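Local structure of glutathione peroxidase (Schistosoma mansoni, 2V1M) at residues R66-P71 with D99-I104; L35-A40 with W132-F137. The protein reduces hydrogen peroxide to water at the expense of glutathione, as a selenocysteine-type peroxidase of the glutathione peroxidase family with a thioredoxin-like fold. All coordinates share one frame; numbering follows the deposited sequence. Where two conformers were deposited one is given.

Contact 1. Residues R66-P71 with D99-I104; sequences RILAFP and DMFSKI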
ATOM      1  N   ARG A  66       2.628  -5.876  -7.707  1.00  3.09           N
ATOM      2  CA  ARG A  66       2.070  -4.527  -7.826  1.00  3.40           C
ATOM      3  C   ARG A  66       2.105  -3.872  -6.451  1.00  3.34           C
ATOM      4  O   ARG A  66       1.571  -4.395  -5.493  1.00  6.72           O
ATOM      5  CB  ARG A  66       0.630  -4.589  -8.380  1.00  4.24           C
ATOM      6  CG  ARG A  66       0.569  -5.226  -9.789  1.00  4.52           C
ATOM      7  CD  ARG A  66       1.248  -4.364 -10.828  1.00  5.32           C
ATOM      8  NE  ARG A  66       1.124  -4.962 -12.159  1.00  6.56           N
ATOM      9  CZ  ARG A  66       1.969  -5.872 -12.657  1.00  6.56           C
ATOM     10  NH1 ARG A  66       2.970  -6.367 -11.919  1.00  6.36           N
ATOM     11  NH2 ARG A  66       1.782  -6.332 -13.896  1.00  9.61           N
ATOM     12  N   ILE A  67       2.739  -2.716  -6.374  1.00  3.14           N
ATOM     13  CA  ILE A  67       2.783  -1.935  -5.152  1.00  3.13           C
ATOM     14  C   ILE A  67       1.768  -0.812  -5.258  1.00  2.87           C
ATOM     15  O   ILE A  67       1.733  -0.097  -6.283  1.00  3.15           O
ATOM     16  CB  ILE A  67       4.224  -1.378  -4.903  1.00  3.14           C
ATOM     17  CG1 ILE A  67       5.197  -2.558  -4.748  1.00  3.78           C
ATOM     18  CG2 ILE A  67       4.239  -0.437  -3.696  1.00  3.71           C
ATOM     19  CD1 ILE A  67       6.665  -2.115  -4.747  1.00  4.18           C
ATOM     20  N   LEU A  68       0.932  -0.676  -4.223  1.00  2.79           N
ATOM     21  CA  LEU A  68      -0.140   0.316  -4.181  1.00  2.93           C
ATOM     22  C   LEU A  68       0.129   1.206  -2.976  1.00  3.06           C
ATOM     23  O   LEU A  68       0.196   0.699  -1.848  1.00  3.59           O
ATOM     24  CB  LEU A  68      -1.518  -0.334  -4.026  1.00  3.26           C
ATOM     25  CG  LEU A  68      -2.089  -1.155  -5.163  1.00  4.68           C
ATOM     26  CD1 LEU A  68      -1.380  -2.394  -5.446  1.00  6.72           C
ATOM     27  CD2 LEU A  68      -3.558  -1.405  -4.840  1.00  7.95           C
ATOM     28  N   ALA A  69       0.241   2.515  -3.201  1.00  2.78           N
ATOM     29  CA  ALA A  69       0.579   3.469  -2.122  1.00  2.89           C
ATOM     30  C   ALA A  69      -0.579   4.436  -1.904  1.00  2.73           C
ATOM     31  O   ALA A  69      -0.980   5.180  -2.825  1.00  2.86           O
ATOM     32  CB  ALA A  69       1.841   4.229  -2.472  1.00  3.14           C
ATOM     33  N   PHE A  70      -1.097   4.425  -0.669  1.00  2.54           N
ATOM     34  CA  PHE A  70      -2.230   5.243  -0.242  1.00  2.91           C
ATOM     35  C   PHE A  70      -1.766   6.332   0.716  1.00  2.80           C
ATOM     36  O   PHE A  70      -1.454   6.043   1.870  1.00  2.74           O
ATOM     37  CB  PHE A  70      -3.291   4.367   0.433  1.00  3.06           C
ATOM     38  CG  PHE A  70      -4.023   3.502  -0.569  1.00  2.83           C
ATOM     39  CD1 PHE A  70      -5.136   4.004  -1.239  1.00  3.06           C
ATOM     40  CD2 PHE A  70      -3.563   2.216  -0.852  1.00  2.95           C
ATOM     41  CE1 PHE A  70      -5.789   3.256  -2.202  1.00  3.20           C
ATOM     42  CE2 PHE A  70      -4.219   1.450  -1.816  1.00  3.31           C
ATOM     43  CZ  PHE A  70      -5.326   1.970  -2.497  1.00  3.47           C
ATOM     44  N   PRO A  71      -1.735   7.589   0.264  1.00  2.84           N
ATOM     45  CA  PRO A  71      -1.412   8.689   1.195  1.00  3.24           C
ATOM     46  C   PRO A  71      -2.462   8.757   2.298  1.00  2.95           C
ATOM     47  O   PRO A  71      -3.647   8.527   2.074  1.00  3.12           O
ATOM     48  CB  PRO A  71      -1.478   9.943   0.308  1.00  3.28           C
ATOM     49  CG  PRO A  71      -1.199   9.397  -1.129  1.00  3.49           C
ATOM     50  CD  PRO A  71      -1.961   8.096  -1.118  1.00  3.23           C
ATOM     51  N   ASP A  99       1.993   2.256  -8.288  1.00  3.19           N
ATOM     52  CA  ASP A  99       0.708   2.934  -8.356  1.00  3.00           C
ATOM     53  C   ASP A  99       0.473   3.777  -7.109  1.00  2.75           C
ATOM     54  O   ASP A  99       0.476   3.278  -5.985  1.00  3.53           O
ATOM     55  CB  ASP A  99      -0.393   1.906  -8.580  1.00  3.64           C
ATOM     56  CG  ASP A  99      -0.323   1.273  -9.962  1.00  4.47           C
ATOM     57  OD1 ASP A  99       0.238   1.893 -10.888  1.00  6.39           O
ATOM     58  OD2 ASP A  99      -0.872   0.161 -10.108  1.00  6.05           O
ATOM     59  N   MET A 100       0.195   5.062  -7.339  1.00  3.00           N
ATOM     60  CA  MET A 100      -0.124   6.054  -6.322  1.00  2.91           C
ATOM     61  C   MET A 100      -1.604   6.367  -6.332  1.00  3.02           C
ATOM     62  O   MET A 100      -2.238   6.486  -7.399  1.00  3.40           O
ATOM     63  CB  MET A 100       0.641   7.360  -6.604  1.00  2.94           C
ATOM     64  CG  MET A 100       2.180   7.265  -6.504  1.00  3.02           C
ATOM     65  SD  MET A 100       2.804   6.894  -4.848  1.00  3.40           S
ATOM     66  CE  MET A 100       2.094   8.218  -3.874  1.00  4.88           C
ATOM     67  N   PHE A 101      -2.142   6.556  -5.123  1.00  2.68           N
ATOM     68  CA  PHE A 101      -3.575   6.831  -4.934  1.00  2.88           C
ATOM     69  C   PHE A 101      -3.834   8.171  -4.288  1.00  2.93           C
ATOM     70  O   PHE A 101      -2.941   8.832  -3.764  1.00  2.96           O
ATOM     71  CB  PHE A 101      -4.231   5.654  -4.187  1.00  3.16           C
ATOM     72  CG  PHE A 101      -4.185   4.387  -5.031  1.00  2.99           C
ATOM     73  CD1 PHE A 101      -5.226   4.098  -5.910  1.00  3.53           C
ATOM     74  CD2 PHE A 101      -3.033   3.575  -5.052  1.00  3.56           C
ATOM     75  CE1 PHE A 101      -5.170   2.977  -6.763  1.00  4.22           C
ATOM     76  CE2 PHE A 101      -2.961   2.493  -5.900  1.00  3.40           C
ATOM     77  CZ  PHE A 101      -4.018   2.201  -6.779  1.00  4.03           C
ATOM     78  N   SER A 102      -5.099   8.603  -4.342  1.00  3.04           N
ATOM     79  CA  SER A 102      -5.522   9.748  -3.581  1.00  3.11           C
ATOM     80  C   SER A 102      -5.565   9.437  -2.075  1.00  3.20           C
ATOM     81  O   SER A 102      -5.650   8.285  -1.621  1.00  3.19           O
ATOM     82  CB  SER A 102      -6.905  10.234  -4.066  1.00  3.47           C
ATOM     83  OG  SER A 102      -6.825  10.884  -5.324  1.00  5.06           O
ATOM     84  N   LYS A 103      -5.504  10.521  -1.308  1.00  3.34           N
ATOM     85  CA  LYS A 103      -5.434  10.432   0.157  0.50  3.29           C
ATOM     86  C   LYS A 103      -6.727   9.836   0.720  1.00  3.38           C
ATOM     87  O   LYS A 103      -7.856  10.142   0.269  1.00  4.52           O
ATOM     88  CB  LYS A 103      -5.110  11.828   0.698  0.50  3.42           C
ATOM     89  CG  LYS A 103      -4.826  11.908   2.198  0.50  2.99           C
ATOM     90  CD  LYS A 103      -4.759  13.342   2.696  0.50  3.27           C
ATOM     91  CE  LYS A 103      -3.649  14.131   2.001  0.50  4.14           C
ATOM     92  NZ  LYS A 103      -3.519  15.497   2.589  0.50  4.05           N
ATOM     93  N   ILE A 104      -6.557   8.966   1.722  1.00  3.21           N
ATOM     94  CA  ILE A 104      -7.635   8.293   2.420  1.00  3.64           C
ATOM     95  C   ILE A 104      -7.349   8.291   3.912  1.00  3.35           C
ATOM     96  O   ILE A 104      -6.247   8.644   4.386  1.00  4.31           O
ATOM     97  CB  ILE A 104      -7.796   6.843   1.936  1.00  3.87           C
ATOM     98  CG1 ILE A 104      -6.515   6.032   2.168  1.00  4.73           C
ATOM     99  CG2 ILE A 104      -8.279   6.821   0.459  1.00  6.66           C
ATOM    100  CD1 ILE A 104      -6.714   4.507   2.077  1.00  5.37           C
TER
HETATM  101  O   HOH W   1       1.016  -1.384  -8.777  1.00 13.37           O

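Contact 2. Residues L35-A40 with W132-F137; sequences LIVNVA and WNFSKF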
ATOM      1  N   LEU A  35       1.400  -5.371  -2.750  1.00  2.78           N
ATOM      2  CA  LEU A  35       1.920  -4.851  -1.496  1.00  2.83           C
ATOM      3  C   LEU A  35       1.277  -3.485  -1.298  1.00  2.65           C
ATOM      4  O   LEU A  35       1.494  -2.583  -2.120  1.00  3.22           O
ATOM      5  CB  LEU A  35       3.449  -4.744  -1.525  1.00  3.07           C
ATOM      6  CG  LEU A  35       4.051  -4.362  -0.155  1.00  4.75           C
ATOM      7  CD1 LEU A  35       3.850  -5.485   0.895  1.00  5.67           C
ATOM      8  CD2 LEU A  35       5.528  -4.013  -0.341  1.00  7.14           C
ATOM      9  N   ILE A  36       0.420  -3.366  -0.275  1.00  2.74           N
ATOM     10  CA  ILE A  36      -0.387  -2.174  -0.068  1.00  2.79           C
ATOM     11  C   ILE A  36       0.185  -1.402   1.111  1.00  2.72           C
ATOM     12  O   ILE A  36       0.279  -1.962   2.249  1.00  2.90           O
ATOM     13  CB  ILE A  36      -1.884  -2.551   0.145  1.00  2.76           C
ATOM     14  CG1 ILE A  36      -2.375  -3.367  -1.068  1.00  3.05           C
ATOM     15  CG2 ILE A  36      -2.671  -1.261   0.365  1.00  3.11           C
ATOM     16  CD1 ILE A  36      -3.840  -3.782  -0.997  1.00  4.12           C
ATOM     17  N   VAL A  37       0.560  -0.156   0.859  1.00  2.53           N
ATOM     18  CA  VAL A  37       1.327   0.633   1.836  1.00  2.59           C
ATOM     19  C   VAL A  37       0.626   1.955   2.042  1.00  2.51           C
ATOM     20  O   VAL A  37       0.284   2.635   1.074  1.00  3.00           O
ATOM     21  CB  VAL A  37       2.770   0.879   1.277  1.00  2.63           C
ATOM     22  CG1 VAL A  37       3.633   1.572   2.363  1.00  3.03           C
ATOM     23  CG2 VAL A  37       3.389  -0.401   0.810  1.00  3.20           C
ATOM     24  N   ASN A  38       0.381   2.356   3.306  1.00  2.53           N
ATOM     25  CA  ASN A  38      -0.079   3.721   3.584  1.00  2.65           C
ATOM     26  C   ASN A  38       1.152   4.601   3.730  1.00  2.74           C
ATOM     27  O   ASN A  38       2.106   4.206   4.390  1.00  2.73           O
ATOM     28  CB  ASN A  38      -0.996   3.778   4.804  1.00  3.03           C
ATOM     29  CG  ASN A  38      -0.311   3.307   6.106  1.00  2.90           C
ATOM     30  OD1 ASN A  38       0.088   2.136   6.225  1.00  2.81           O
ATOM     31  ND2 ASN A  38      -0.218   4.207   7.092  1.00  3.18           N
ATOM     32  N   VAL A  39       1.138   5.769   3.065  1.00  2.69           N
ATOM     33  CA  VAL A  39       2.341   6.565   2.927  1.00  2.69           C
ATOM     34  C   VAL A  39       2.125   7.975   3.450  1.00  2.72           C
ATOM     35  O   VAL A  39       1.001   8.429   3.701  1.00  2.94           O
ATOM     36  CB  VAL A  39       2.836   6.572   1.442  1.00  2.55           C
ATOM     37  CG1 VAL A  39       3.182   5.165   0.993  1.00  3.08           C
ATOM     38  CG2 VAL A  39       1.791   7.207   0.513  1.00  3.18           C
ATOM     39  N   ALA A  40       3.260   8.677   3.623  1.00  2.96           N
ATOM     40  CA  ALA A  40       3.294  10.080   4.029  1.00  3.00           C
ATOM     41  C   ALA A  40       4.619  10.660   3.561  1.00  3.13           C
ATOM     42  O   ALA A  40       5.664   9.978   3.637  1.00  3.32           O
ATOM     43  CB  ALA A  40       3.179  10.223   5.544  1.00  3.79           C
ATOM     44  N   TRP A 132       1.123   3.672  12.392  1.00  2.92           N
ATOM     45  CA  TRP A 132       1.797   4.873  11.901  1.00  2.99           C
ATOM     46  C   TRP A 132       1.834   4.793  10.371  1.00  2.74           C
ATOM     47  O   TRP A 132       1.321   3.836   9.765  1.00  3.06           O
ATOM     48  CB  TRP A 132       3.219   5.043  12.525  1.00  3.03           C
ATOM     49  CG  TRP A 132       3.676   6.469  12.533  1.00  3.04           C
ATOM     50  CD1 TRP A 132       4.714   7.012  11.823  1.00  3.38           C
ATOM     51  CD2 TRP A 132       3.075   7.558  13.251  1.00  3.30           C
ATOM     52  NE1 TRP A 132       4.794   8.371  12.064  1.00  3.48           N
ATOM     53  CE2 TRP A 132       3.795   8.732  12.926  1.00  3.34           C
ATOM     54  CE3 TRP A 132       1.999   7.662  14.170  1.00  3.54           C
ATOM     55  CZ2 TRP A 132       3.489   9.988  13.486  1.00  3.98           C
ATOM     56  CZ3 TRP A 132       1.702   8.918  14.730  1.00  4.02           C
ATOM     57  CH2 TRP A 132       2.451  10.060  14.374  1.00  3.90           C
ATOM     58  N   ASN A 133       2.452   5.794   9.751  1.00  2.92           N
ATOM     59  CA  ASN A 133       2.723   5.723   8.313  1.00  3.05           C
ATOM     60  C   ASN A 133       3.575   4.494   7.986  1.00  2.87           C
ATOM     61  O   ASN A 133       4.416   4.059   8.772  1.00  3.23           O
ATOM     62  CB  ASN A 133       3.417   7.001   7.866  1.00  3.19           C
ATOM     63  CG  ASN A 133       2.699   8.239   8.336  1.00  3.09           C
ATOM     64  OD1 ASN A 133       1.529   8.474   7.997  1.00  3.21           O
ATOM     65  ND2 ASN A 133       3.388   9.030   9.162  1.00  3.41           N
ATOM     66  N   PHE A 134       3.399   4.001   6.756  1.00  2.87           N
ATOM     67  CA  PHE A 134       4.215   2.941   6.169  1.00  2.75           C
ATOM     68  C   PHE A 134       4.003   1.565   6.779  1.00  2.70           C
ATOM     69  O   PHE A 134       4.919   0.753   6.801  1.00  3.10           O
ATOM     70  CB  PHE A 134       5.703   3.319   6.096  1.00  2.99           C
ATOM     71  CG  PHE A 134       5.933   4.549   5.247  1.00  3.21           C
ATOM     72  CD1 PHE A 134       5.872   4.473   3.857  1.00  2.92           C
ATOM     73  CD2 PHE A 134       6.225   5.787   5.831  1.00  3.32           C
ATOM     74  CE1 PHE A 134       6.090   5.576   3.059  1.00  3.33           C
ATOM     75  CE2 PHE A 134       6.429   6.899   5.026  1.00  3.68           C
ATOM     76  CZ  PHE A 134       6.369   6.828   3.660  1.00  3.69           C
ATOM     77  N   SER A 135       2.782   1.269   7.236  0.50  2.86           N
ATOM     78  CA  SER A 135       2.450  -0.147   7.439  0.50  3.02           C
ATOM     79  C   SER A 135       2.311  -0.799   6.049  0.50  2.72           C
ATOM     80  O   SER A 135       2.155  -0.108   5.020  0.50  2.85           O
ATOM     81  CB  SER A 135       1.130  -0.277   8.190  0.50  3.82           C
ATOM     82  OG  SER A 135       1.024  -1.537   8.817  0.25  5.33           O
ATOM     83  N   LYS A 136       2.401  -2.134   6.009  1.00  2.68           N
ATOM     84  CA  LYS A 136       2.340  -2.892   4.761  1.00  2.80           C
ATOM     85  C   LYS A 136       1.420  -4.081   4.895  1.00  2.84           C
ATOM     86  O   LYS A 136       1.496  -4.825   5.890  1.00  3.66           O
ATOM     87  CB  LYS A 136       3.728  -3.377   4.295  1.00  3.07           C
ATOM     88  CG  LYS A 136       4.748  -2.286   4.034  1.00  3.14           C
ATOM     89  CD  LYS A 136       5.632  -1.888   5.249  1.00  2.70           C
ATOM     90  CE  LYS A 136       6.600  -0.805   4.825  1.00  3.16           C
ATOM     91  NZ  LYS A 136       7.371  -0.229   5.966  1.00  2.98           N
ATOM     92  N   PHE A 137       0.574  -4.316   3.882  1.00  2.77           N
ATOM     93  CA  PHE A 137      -0.210  -5.558   3.767  1.00  2.55           C
ATOM     94  C   PHE A 137       0.194  -6.270   2.494  1.00  2.51           C
ATOM     95  O   PHE A 137       0.301  -5.642   1.414  1.00  3.35           O
ATOM     96  CB  PHE A 137      -1.720  -5.300   3.730  1.00  2.89           C
ATOM     97  CG  PHE A 137      -2.288  -4.845   5.037  1.00  2.51           C
ATOM     98  CD1 PHE A 137      -2.900  -5.743   5.903  1.00  2.65           C
ATOM     99  CD2 PHE A 137      -2.216  -3.504   5.424  1.00  2.83           C
ATOM    100  CE1 PHE A 137      -3.463  -5.325   7.105  1.00  3.25           C
ATOM    101  CE2 PHE A 137      -2.774  -3.075   6.609  1.00  3.62           C
ATOM    102  CZ  PHE A 137      -3.378  -3.983   7.463  1.00  3.21           C
TER
HETATM  103  O   HOH W   2       0.216   6.923   6.115  1.00  3.24           O

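Contact 1. Residues R66-P71 with D99-I104
Phe70 and Phe101 stack ring on ring where strand 65-71 runs just past the end of the short edge strand 99-100. The two strands are parallel and are joined through helix 83-94, a beta-alpha-beta unit that extends the thioredoxin-like core sheet by an edge strand. The ring stack is offset, with centroids 4.5 Å apart and planes only 16° from parallel. Its closest approach is Phe70 CE1 to Phe101 CG, 3.4 Å. Both rings reach each other with CG anti to their own carbonyl carbon (chi1 -72° in Phe70, -65° in Phe101). Leu68 and Phe101 make a second close contact, CB to CE2 at 3.7 Å. Ile104 extends the cluster by laying CD1 against Phe70 CD1 at 3.7 Å. Val16 of strand 15-17 touches both stacked side chains. On the other face of the sheet Met100, bent at chi2 and chi3, brings SD to 3.7 Å from Ala69 CB, with Val90 of helix 83-94 against the methionine. Backbone bonds run alongside: Asp99 N to Ile67 O, Ala69 N to Asp99 O and Phe101 N to Ala69 O. Beyond the end of strand 99-100, Ile104 N donates to Pro71 O over 3.0 Å. Phe101 O, buried against Pro71 CD, has no hydrogen-bond partner.

The end near Arg66 and Asp99 is looser and wetter. There one water donates to Ile67 O at 2.9 Å and weakly to Asp99 OD2. That carboxylate oxygen is also bonded to Tyr29 OH, while the Arg66 guanidinium turns to Val61 O. At the other end, beside Pro71, Lys103 sends its amine to the carbonyls of Glu79 and Trp81. The chemistry divides accordingly: backbone bonds set the register, carbon contacts fill the interior, and charged groups find their partners outside the strand pair.

Contact 2. Residues L35-A40 with W132-F137
Asn38 bridges to Trp132, Phe134 and Ser135 where strand 33-39, central in the thioredoxin-like sheet, meets the antiparallel strand 136-139 and the loop leading into it. Ile36 and Phe137 form a hydrogen-bonded pair, with Ile36 N to Phe137 O at 2.8 Å and nearly straight at 173°. Val37 and Lys136 follow as a non-hydrogen-bonded pair, and Val37 CG2 lies alongside Lys136 CG, 4.0 Å away. Beyond them the loop is held largely by Asn38. Its CG sits between the backbone N and the carbonyl carbon (chi1 61°), which turns the amide toward the loop. Asn38 ND2 donates to Trp132 O at 3.1 Å, with that oxygen close to the amide plane, and Asn38 OD1 takes a weak bond from Ser135 N. Asn38 O accepts Phe134 N at 2.7 Å.

The Phe134 ring leans back over the strand end, with Val39 CA above one face as a CH-pi contact and Val39 CG1 3.6 Å from Phe134 CE1. The Lys136 chain bends at chi2, and NZ bonds Phe134 O, Thr153 O and Asn49 OD1. Asn133 ND2 makes a hydrogen bond to the side chain of the cysteinesulfonic acid at position 43, the active-site position by analogy with relatives. A water accepts from Asn38 ND2 and donates to Asn133 OD1, 2.8 Å from the water oxygen.

After the small hairpin of strands 15-17 and 23-25, strand 33-39 supplies the first half of contact 2. The chain then passes through helix 46-60 to strand 65-71, the first half of contact 1. Helix 83-94 brings it back to 99-104, which closes contact 1 as the smaller loop. Only after helix 113-121 does 132-137 return to strand 33-39 and close contact 2, so the whole of contact 1 lies within the larger loop. The two contacts meet in the sheet, where strands 33-39 and 65-71 are neighbours: Phe70 N and Leu68 O probably bond to Val37. Together they link edge strand 99-100 to strand 136-139.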